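Long-range contacts in particle-associated lyase (Acinetobacter bacteriophage AP22, PDB 4Y9V), which binds the capsular polysaccharide of Acinetobacter baumannii as a phage tailspike and probably cleaves it as a lyase: residues Gln122-Ala127 and Phe138-Ala143; Leu152-Thr157 and Glu199-Leu204. All blocks are in the same frame, centred on the assembly; numbering follows the deposited sequence.

How the contacts relate
Contacts 1 and 2 lie side by side in a small beta domain of the tailspike, the first of its two Ig-like domains. Their centres are about 9 Å apart. Along the chain they come in series: 122-127 meets 138-143, then 152-157 meets 199-204. Strands 113-125 and 201-207 are neighbours in one sheet, and strand 151-156 flanks 201-207 on the other edge. I123 N probably bonds to I203 O, and I203 N to T124 O, so the two contacts are joined backbone to backbone. R166, Y168 and Y169, between the segments of contact 2, line the glycan pocket, so this domain contributes to saccharide binding.

Contact 1 of 2, residues Gln122-Ala127 and Phe138-Ala143; sequences QITTLA and FDVADA
With chi1 at -169°, T124 points OG1 away from its own N and at D142 N. The D142 N to T124 OG1 hydrogen bond is 2.9 Å long but bent to 123°, so it is weak. The same torsion places T124 CG2 against V140, 3.6 Å from V140 CB, and the two side chains cross at about a right angle. Two backbone bonds do the firmer work. A141 N donates to T125 O at 3.1 Å. A127 N donates to D139 O at 2.8 Å. Between them L126 and V140 form a single beta bridge. The join lies where strand 113-125 runs out and the chain leaves strand 137-139, in the Ig-like region of the tailspike. A classic beta bulge sets I123 and T124 together across from I203 of strand 201-207. L126 swings its end back toward the other segment. Its CD1 sits 3.7 Å from F138 CB and meets the F138 ring obliquely. Two waters bridge the segments. One water donates to I123 O and D142 OD2, the other to A127 O and D139 OD2. The remaining carboxylate oxygens are held too: D139 OD1 by T184, and D142 OD1 by S144. F138 and V140 both pack on V185 of strand 184-187.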
ATOM      1  N   GLN A 122     -23.499  -1.874  32.302  1.00  7.85           N
ATOM      2  CA  GLN A 122     -22.350  -1.487  33.095  1.00  7.60           C
ATOM      3  C   GLN A 122     -22.122  -2.523  34.151  1.00  7.34           C
ATOM      4  O   GLN A 122     -22.956  -2.698  35.073  1.00 10.56           O
ATOM      5  CB  GLN A 122     -22.468  -0.124  33.793  1.00  8.59           C
ATOM      6  CG  GLN A 122     -21.221   0.159  34.632  1.00  8.81           C
ATOM      7  CD  GLN A 122     -21.149   1.527  35.262  1.00  8.97           C
ATOM      8  OE1 GLN A 122     -21.866   2.450  34.852  1.00 13.74           O
ATOM      9  NE2 GLN A 122     -20.274   1.663  36.236  1.00 10.37           N
ATOM     10  N   ILE A 123     -21.055  -3.240  34.063  1.00  7.18           N
ATOM     11  CA  ILE A 123     -20.738  -4.281  35.029  1.00  7.65           C
ATOM     12  C   ILE A 123     -19.824  -3.802  36.158  1.00  7.79           C
ATOM     13  O   ILE A 123     -19.940  -4.330  37.255  1.00  8.80           O
ATOM     14  CB  ILE A 123     -20.183  -5.526  34.352  1.00  8.42           C
ATOM     15  CG1 ILE A 123     -19.000  -5.235  33.415  1.00  8.32           C
ATOM     16  CG2 ILE A 123     -21.308  -6.309  33.652  1.00 10.49           C
ATOM     17  CD1 ILE A 123     -18.089  -6.442  33.198  1.00  9.70           C
ATOM     18  N   THR A 124     -18.958  -2.826  35.899  1.00  6.99           N
ATOM     19  CA  THR A 124     -18.007  -2.434  36.934  1.00  6.75           C
ATOM     20  C   THR A 124     -17.370  -1.099  36.570  1.00  6.34           C
ATOM     21  O   THR A 124     -17.835  -0.389  35.670  1.00  6.81           O
ATOM     22  CB  THR A 124     -17.035  -3.590  37.225  1.00  6.98           C
ATOM     23  OG1 THR A 124     -16.270  -3.315  38.395  1.00  7.40           O
ATOM     24  CG2 THR A 124     -16.074  -3.885  36.103  1.00  7.45           C
ATOM     25  N   THR A 125     -16.303  -0.769  37.276  1.00  6.67           N
ATOM     26  CA  THR A 125     -15.521   0.449  37.113  1.00  6.90           C
ATOM     27  C   THR A 125     -14.041   0.056  37.089  1.00  6.67           C
ATOM     28  O   THR A 125     -13.638  -1.016  37.564  1.00  6.81           O
ATOM     29  CB  THR A 125     -15.789   1.490  38.193  1.00  7.70           C
ATOM     30  OG1 THR A 125     -15.490   0.924  39.462  1.00  8.62           O
ATOM     31  CG2 THR A 125     -17.205   2.021  38.130  1.00  8.51           C
ATOM     32  N   LEU A 126     -13.249   0.987  36.520  1.00  8.35           N
ATOM     33  CA  LEU A 126     -11.786   0.775  36.483  1.00  7.74           C
ATOM     34  C   LEU A 126     -11.175   0.976  37.828  1.00  7.81           C
ATOM     35  O   LEU A 126     -11.448   1.960  38.498  1.00 10.32           O
ATOM     36  CB  LEU A 126     -11.230   1.800  35.489  1.00  8.04           C
ATOM     37  CG  LEU A 126      -9.735   1.751  35.266  1.00  6.88           C
ATOM     38  CD1 LEU A 126      -9.282   0.414  34.700  1.00  6.87           C
ATOM     39  CD2 LEU A 126      -9.269   2.921  34.408  1.00  7.83           C
ATOM     40  N   ALA A 127     -10.242   0.076  38.198  1.00  7.77           N
ATOM     41  CA  ALA A 127      -9.612   0.069  39.502  1.00  8.67           C
ATOM     42  C   ALA A 127      -8.066   0.119  39.452  1.00  8.74           C
ATOM     43  O   ALA A 127      -7.453   0.070  40.491  1.00 11.06           O
ATOM     44  CB  ALA A 127     -10.049  -1.114  40.368  1.00 10.36           C
ATOM     45  N   PHE A 138      -5.870  -4.510  33.262  1.00  6.58           N
ATOM     46  CA  PHE A 138      -6.368  -3.504  34.193  1.00  6.57           C
ATOM     47  C   PHE A 138      -7.128  -4.266  35.286  1.00  6.61           C
ATOM     48  O   PHE A 138      -7.715  -5.325  35.047  1.00  7.04           O
ATOM     49  CB  PHE A 138      -7.247  -2.450  33.534  1.00  6.93           C
ATOM     50  CG  PHE A 138      -8.429  -2.971  32.761  1.00  6.72           C
ATOM     51  CD1 PHE A 138      -8.311  -3.291  31.423  1.00  7.54           C
ATOM     52  CD2 PHE A 138      -9.688  -3.123  33.354  1.00  7.15           C
ATOM     53  CE1 PHE A 138      -9.370  -3.725  30.683  1.00  8.18           C
ATOM     54  CE2 PHE A 138     -10.757  -3.594  32.606  1.00  7.56           C
ATOM     55  CZ  PHE A 138     -10.619  -3.917  31.266  1.00  8.04           C
ATOM     56  N   ASP A 139      -7.170  -3.657  36.461  1.00  6.81           N
ATOM     57  CA  ASP A 139      -7.988  -4.168  37.538  1.00  7.12           C
ATOM     58  C   ASP A 139      -9.367  -3.488  37.452  1.00  6.44           C
ATOM     59  O   ASP A 139      -9.496  -2.356  37.003  1.00  7.10           O
ATOM     60  CB  ASP A 139      -7.365  -3.837  38.895  1.00  8.38           C
ATOM     61  CG  ASP A 139      -6.068  -4.537  39.133  1.00 11.66           C
ATOM     62  OD1 ASP A 139      -5.732  -5.542  38.413  1.00 11.76           O
ATOM     63  OD2 ASP A 139      -5.293  -4.055  40.012  1.00 18.62           O
ATOM     64  N   VAL A 140     -10.363  -4.217  37.949  1.00  6.96           N
ATOM     65  CA  VAL A 140     -11.730  -3.721  38.056  1.00  6.75           C
ATOM     66  C   VAL A 140     -12.177  -3.836  39.505  1.00  6.67           C
ATOM     67  O   VAL A 140     -11.629  -4.582  40.301  1.00  7.42           O
ATOM     68  CB  VAL A 140     -12.704  -4.461  37.121  1.00  7.52           C
ATOM     69  CG1 VAL A 140     -12.331  -4.183  35.658  1.00  8.52           C
ATOM     70  CG2 VAL A 140     -12.716  -5.943  37.416  1.00  7.92           C
ATOM     71  N   ALA A 141     -13.276  -3.137  39.815  1.00  6.63           N
ATOM     72  CA  ALA A 141     -13.889  -3.262  41.130  1.00  7.01           C
ATOM     73  C   ALA A 141     -14.593  -4.629  41.287  1.00  7.11           C
ATOM     74  O   ALA A 141     -14.704  -5.085  42.439  1.00  8.48           O
ATOM     75  CB  ALA A 141     -14.823  -2.122  41.388  1.00  7.66           C
ATOM     76  N   ASP A 142     -15.067  -5.235  40.219  1.00  7.05           N
ATOM     77  CA  ASP A 142     -15.828  -6.479  40.290  1.00  7.43           C
ATOM     78  C   ASP A 142     -15.656  -7.206  38.949  1.00  6.86           C
ATOM     79  O   ASP A 142     -16.131  -6.728  37.949  1.00  7.40           O
ATOM     80  CB  ASP A 142     -17.299  -6.224  40.554  1.00  8.69           C
ATOM     81  CG  ASP A 142     -18.161  -7.470  40.578  1.00  8.96           C
ATOM     82  OD1 ASP A 142     -17.606  -8.588  40.656  1.00 10.35           O
ATOM     83  OD2 ASP A 142     -19.417  -7.289  40.564  1.00 10.75           O
ATOM     84  N   ALA A 143     -14.982  -8.361  38.977  1.00  7.53           N
ATOM     85  CA  ALA A 143     -14.797  -9.160  37.775  1.00  8.20           C
ATOM     86  C   ALA A 143     -15.702 -10.380  37.764  1.00  8.12           C
ATOM     87  O   ALA A 143     -15.545 -11.249  36.898  1.00  8.61           O
ATOM     88  CB  ALA A 143     -13.347  -9.619  37.679  1.00 11.22           C
TER
HETATM   89  O   HOH W   1     -20.388  -6.893  37.985  1.00 10.17           O
HETATM   90  O   HOH W   2      -5.855  -1.941  41.529  1.00 36.41           O

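Contact 2 of 2, residues Leu152-Thr157 and Glu199-Leu204; sequences LVIYCT and ENIVIL
An antiparallel strand pair in the Ig-like domain brings V153 opposite L204 and Y155 opposite V202, both as hydrogen-bonded pairs. I154 with I203 and C156 with I201 are the non-hydrogen-bonded pairs between and beyond them. V153 N reaches L204 O at 2.9 Å, and L204 N returns to V153 O. Y155 and V202 exchange a like pair of bonds. An inverse gamma turn centred on N200 leads into strand 201-207. Its carbonyl, N200 O, takes the N-H of T157 at 3.0 Å from T157 N, past the end of strand 151-156. On the face of I154, C156, I201 and I203, the aliphatic groups pack together. I154 CG2 lies 3.7 Å from I201 CG2. I201 CD1 comes back over C156 CB at 3.6 Å because the I201 side chain bends at both torsions (chi1 -47°, chi2 -59°). I203 runs beside I154, its CD1 4.0 Å from I154 CG1. On the other face, V153 CB sits 3.8 Å from L204 CB. Y155 touches V202 CG2 through CB, while its ring leads away and its OH bonds to R170. T157 OG1 is 3.3 Å from N200 CB, and N200 ND2 is held by D158. Strand 172-181 bonds to the far edge of strand 151-156, and strand 113-125 to the far edge of strand 201-207.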
ATOM      1  N   LEU A 152     -15.650  -6.117  26.147  1.00  4.75           N
ATOM      2  CA  LEU A 152     -15.850  -5.078  27.128  1.00  5.07           C
ATOM      3  C   LEU A 152     -15.619  -3.704  26.471  1.00  4.71           C
ATOM      4  O   LEU A 152     -14.885  -3.567  25.488  1.00  5.23           O
ATOM      5  CB  LEU A 152     -14.912  -5.199  28.338  1.00  5.28           C
ATOM      6  CG  LEU A 152     -14.945  -6.563  29.048  1.00  5.51           C
ATOM      7  CD1 LEU A 152     -13.962  -6.511  30.231  1.00  6.69           C
ATOM      8  CD2 LEU A 152     -16.331  -6.950  29.509  1.00  6.33           C
ATOM      9  N   VAL A 153     -16.255  -2.703  27.062  1.00  5.02           N
ATOM     10  CA  VAL A 153     -16.048  -1.309  26.677  1.00  5.00           C
ATOM     11  C   VAL A 153     -15.487  -0.585  27.894  1.00  4.82           C
ATOM     12  O   VAL A 153     -16.073  -0.602  28.974  1.00  5.94           O
ATOM     13  CB  VAL A 153     -17.355  -0.621  26.252  1.00  5.28           C
ATOM     14  CG1 VAL A 153     -17.037   0.748  25.652  1.00  5.83           C
ATOM     15  CG2 VAL A 153     -18.168  -1.480  25.283  1.00  5.63           C
ATOM     16  N   ILE A 154     -14.336   0.078  27.701  1.00  4.89           N
ATOM     17  CA  ILE A 154     -13.825   1.047  28.644  1.00  5.08           C
ATOM     18  C   ILE A 154     -14.379   2.387  28.174  1.00  5.05           C
ATOM     19  O   ILE A 154     -14.218   2.736  27.010  1.00  5.41           O
ATOM     20  CB  ILE A 154     -12.277   1.067  28.611  1.00  5.58           C
ATOM     21  CG1 ILE A 154     -11.688  -0.276  28.973  1.00  6.63           C
ATOM     22  CG2 ILE A 154     -11.724   2.207  29.488  1.00  7.08           C
ATOM     23  CD1 ILE A 154     -10.213  -0.450  28.622  1.00  7.39           C
ATOM     24  N   TYR A 155     -15.044   3.152  29.046  1.00  5.23           N
ATOM     25  CA  TYR A 155     -15.671   4.396  28.600  1.00  5.41           C
ATOM     26  C   TYR A 155     -15.624   5.438  29.690  1.00  5.10           C
ATOM     27  O   TYR A 155     -16.000   5.172  30.833  1.00  6.31           O
ATOM     28  CB  TYR A 155     -17.139   4.144  28.161  1.00  5.85           C
ATOM     29  CG  TYR A 155     -17.802   5.341  27.515  1.00  5.49           C
ATOM     30  CD1 TYR A 155     -17.518   5.707  26.209  1.00  5.83           C
ATOM     31  CD2 TYR A 155     -18.688   6.128  28.227  1.00  5.82           C
ATOM     32  CE1 TYR A 155     -18.101   6.801  25.610  1.00  5.52           C
ATOM     33  CE2 TYR A 155     -19.297   7.229  27.628  1.00  5.78           C
ATOM     34  CZ  TYR A 155     -19.013   7.570  26.327  1.00  5.55           C
ATOM     35  OH  TYR A 155     -19.644   8.667  25.793  1.00  5.91           O
ATOM     36  N   CYS A 156     -15.163   6.628  29.321  1.00  5.12           N
ATOM     37  CA  CYS A 156     -15.176   7.781  30.234  1.00  5.32           C
ATOM     38  C   CYS A 156     -16.421   8.610  29.981  1.00  5.30           C
ATOM     39  O   CYS A 156     -16.647   9.096  28.895  1.00  5.84           O
ATOM     40  CB  CYS A 156     -13.934   8.617  29.985  1.00  5.82           C
ATOM     41  SG  CYS A 156     -13.844  10.081  31.061  1.00  6.50           S
ATOM     42  N   THR A 157     -17.224   8.789  31.060  1.00  5.62           N
ATOM     43  CA  THR A 157     -18.484   9.505  30.904  1.00  5.84           C
ATOM     44  C   THR A 157     -18.342  11.013  30.887  1.00  5.68           C
ATOM     45  O   THR A 157     -19.319  11.714  30.612  1.00  6.48           O
ATOM     46  CB  THR A 157     -19.473   9.046  31.999  1.00  6.68           C
ATOM     47  OG1 THR A 157     -18.909   9.262  33.278  1.00  7.41           O
ATOM     48  CG2 THR A 157     -19.811   7.572  31.894  1.00  8.79           C
ATOM     49  N   GLU A 199     -10.719   8.955  37.427  1.00 11.42           N
ATOM     50  CA  GLU A 199     -11.599   9.472  36.414  1.00 10.15           C
ATOM     51  C   GLU A 199     -12.933   8.677  36.445  1.00  9.59           C
ATOM     52  O   GLU A 199     -13.025   7.612  37.049  1.00  9.79           O
ATOM     53  CB  GLU A 199     -10.962   9.407  35.001  1.00 10.05           C
ATOM     54  CG  GLU A 199      -9.790  10.416  34.869  1.00 10.85           C
ATOM     55  CD  GLU A 199      -8.926  10.184  33.661  1.00 11.38           C
ATOM     56  OE1 GLU A 199      -8.956   9.107  33.066  1.00  9.29           O
ATOM     57  OE2 GLU A 199      -8.176  11.130  33.316  1.00 16.02           O
ATOM     58  N   ASN A 200     -13.963   9.181  35.756  1.00  9.48           N
ATOM     59  CA  ASN A 200     -15.238   8.515  35.641  1.00  8.92           C
ATOM     60  C   ASN A 200     -15.198   7.469  34.513  1.00  7.95           C
ATOM     61  O   ASN A 200     -15.660   7.714  33.417  1.00  9.42           O
ATOM     62  CB  ASN A 200     -16.378   9.476  35.406  1.00 11.82           C
ATOM     63  CG  ASN A 200     -16.751  10.180  36.673  1.00 13.21           C
ATOM     64  OD1 ASN A 200     -16.971   9.497  37.697  1.00 17.96           O
ATOM     65  ND2 ASN A 200     -16.875  11.476  36.650  1.00 13.17           N
ATOM     66  N   ILE A 201     -14.520   6.354  34.814  1.00  8.07           N
ATOM     67  CA  ILE A 201     -14.305   5.273  33.846  1.00  7.21           C
ATOM     68  C   ILE A 201     -15.156   4.086  34.189  1.00  8.22           C
ATOM     69  O   ILE A 201     -14.985   3.428  35.227  1.00 14.03           O
ATOM     70  CB  ILE A 201     -12.831   4.837  33.778  1.00  7.53           C
ATOM     71  CG1 ILE A 201     -11.842   5.971  33.672  1.00  7.59           C
ATOM     72  CG2 ILE A 201     -12.668   3.823  32.634  1.00  8.63           C
ATOM     73  CD1 ILE A 201     -12.039   6.873  32.461  1.00  7.76           C
ATOM     74  N   VAL A 202     -16.136   3.787  33.347  1.00  6.33           N
ATOM     75  CA  VAL A 202     -17.035   2.673  33.511  1.00  6.15           C
ATOM     76  C   VAL A 202     -16.572   1.545  32.586  1.00  5.84           C
ATOM     77  O   VAL A 202     -15.932   1.765  31.556  1.00  6.30           O
ATOM     78  CB  VAL A 202     -18.504   3.037  33.272  1.00  7.08           C
ATOM     79  CG1 VAL A 202     -18.888   4.197  34.203  1.00  8.78           C
ATOM     80  CG2 VAL A 202     -18.793   3.389  31.831  1.00  7.50           C
ATOM     81  N   ILE A 203     -16.943   0.312  32.979  1.00  5.69           N
ATOM     82  CA  ILE A 203     -16.663  -0.891  32.218  1.00  5.61           C
ATOM     83  C   ILE A 203     -18.018  -1.523  31.833  1.00  5.58           C
ATOM     84  O   ILE A 203     -18.797  -1.888  32.718  1.00  6.49           O
ATOM     85  CB  ILE A 203     -15.816  -1.891  33.003  1.00  6.25           C
ATOM     86  CG1 ILE A 203     -14.517  -1.286  33.552  1.00  6.88           C
ATOM     87  CG2 ILE A 203     -15.541  -3.137  32.176  1.00  7.29           C
ATOM     88  CD1 ILE A 203     -13.550  -0.769  32.494  1.00  7.51           C
ATOM     89  N   LEU A 204     -18.268  -1.603  30.545  1.00  5.35           N
ATOM     90  CA  LEU A 204     -19.464  -2.198  29.995  1.00  5.68           C
ATOM     91  C   LEU A 204     -19.140  -3.590  29.455  1.00  5.37           C
ATOM     92  O   LEU A 204     -18.031  -3.828  28.991  1.00  6.19           O
ATOM     93  CB  LEU A 204     -20.064  -1.376  28.861  1.00  6.00           C
ATOM     94  CG  LEU A 204     -20.089   0.142  29.066  1.00  6.24           C
ATOM     95  CD1 LEU A 204     -20.638   0.848  27.835  1.00  7.30           C
ATOM     96  CD2 LEU A 204     -20.884   0.524  30.322  1.00  7.34           C
TER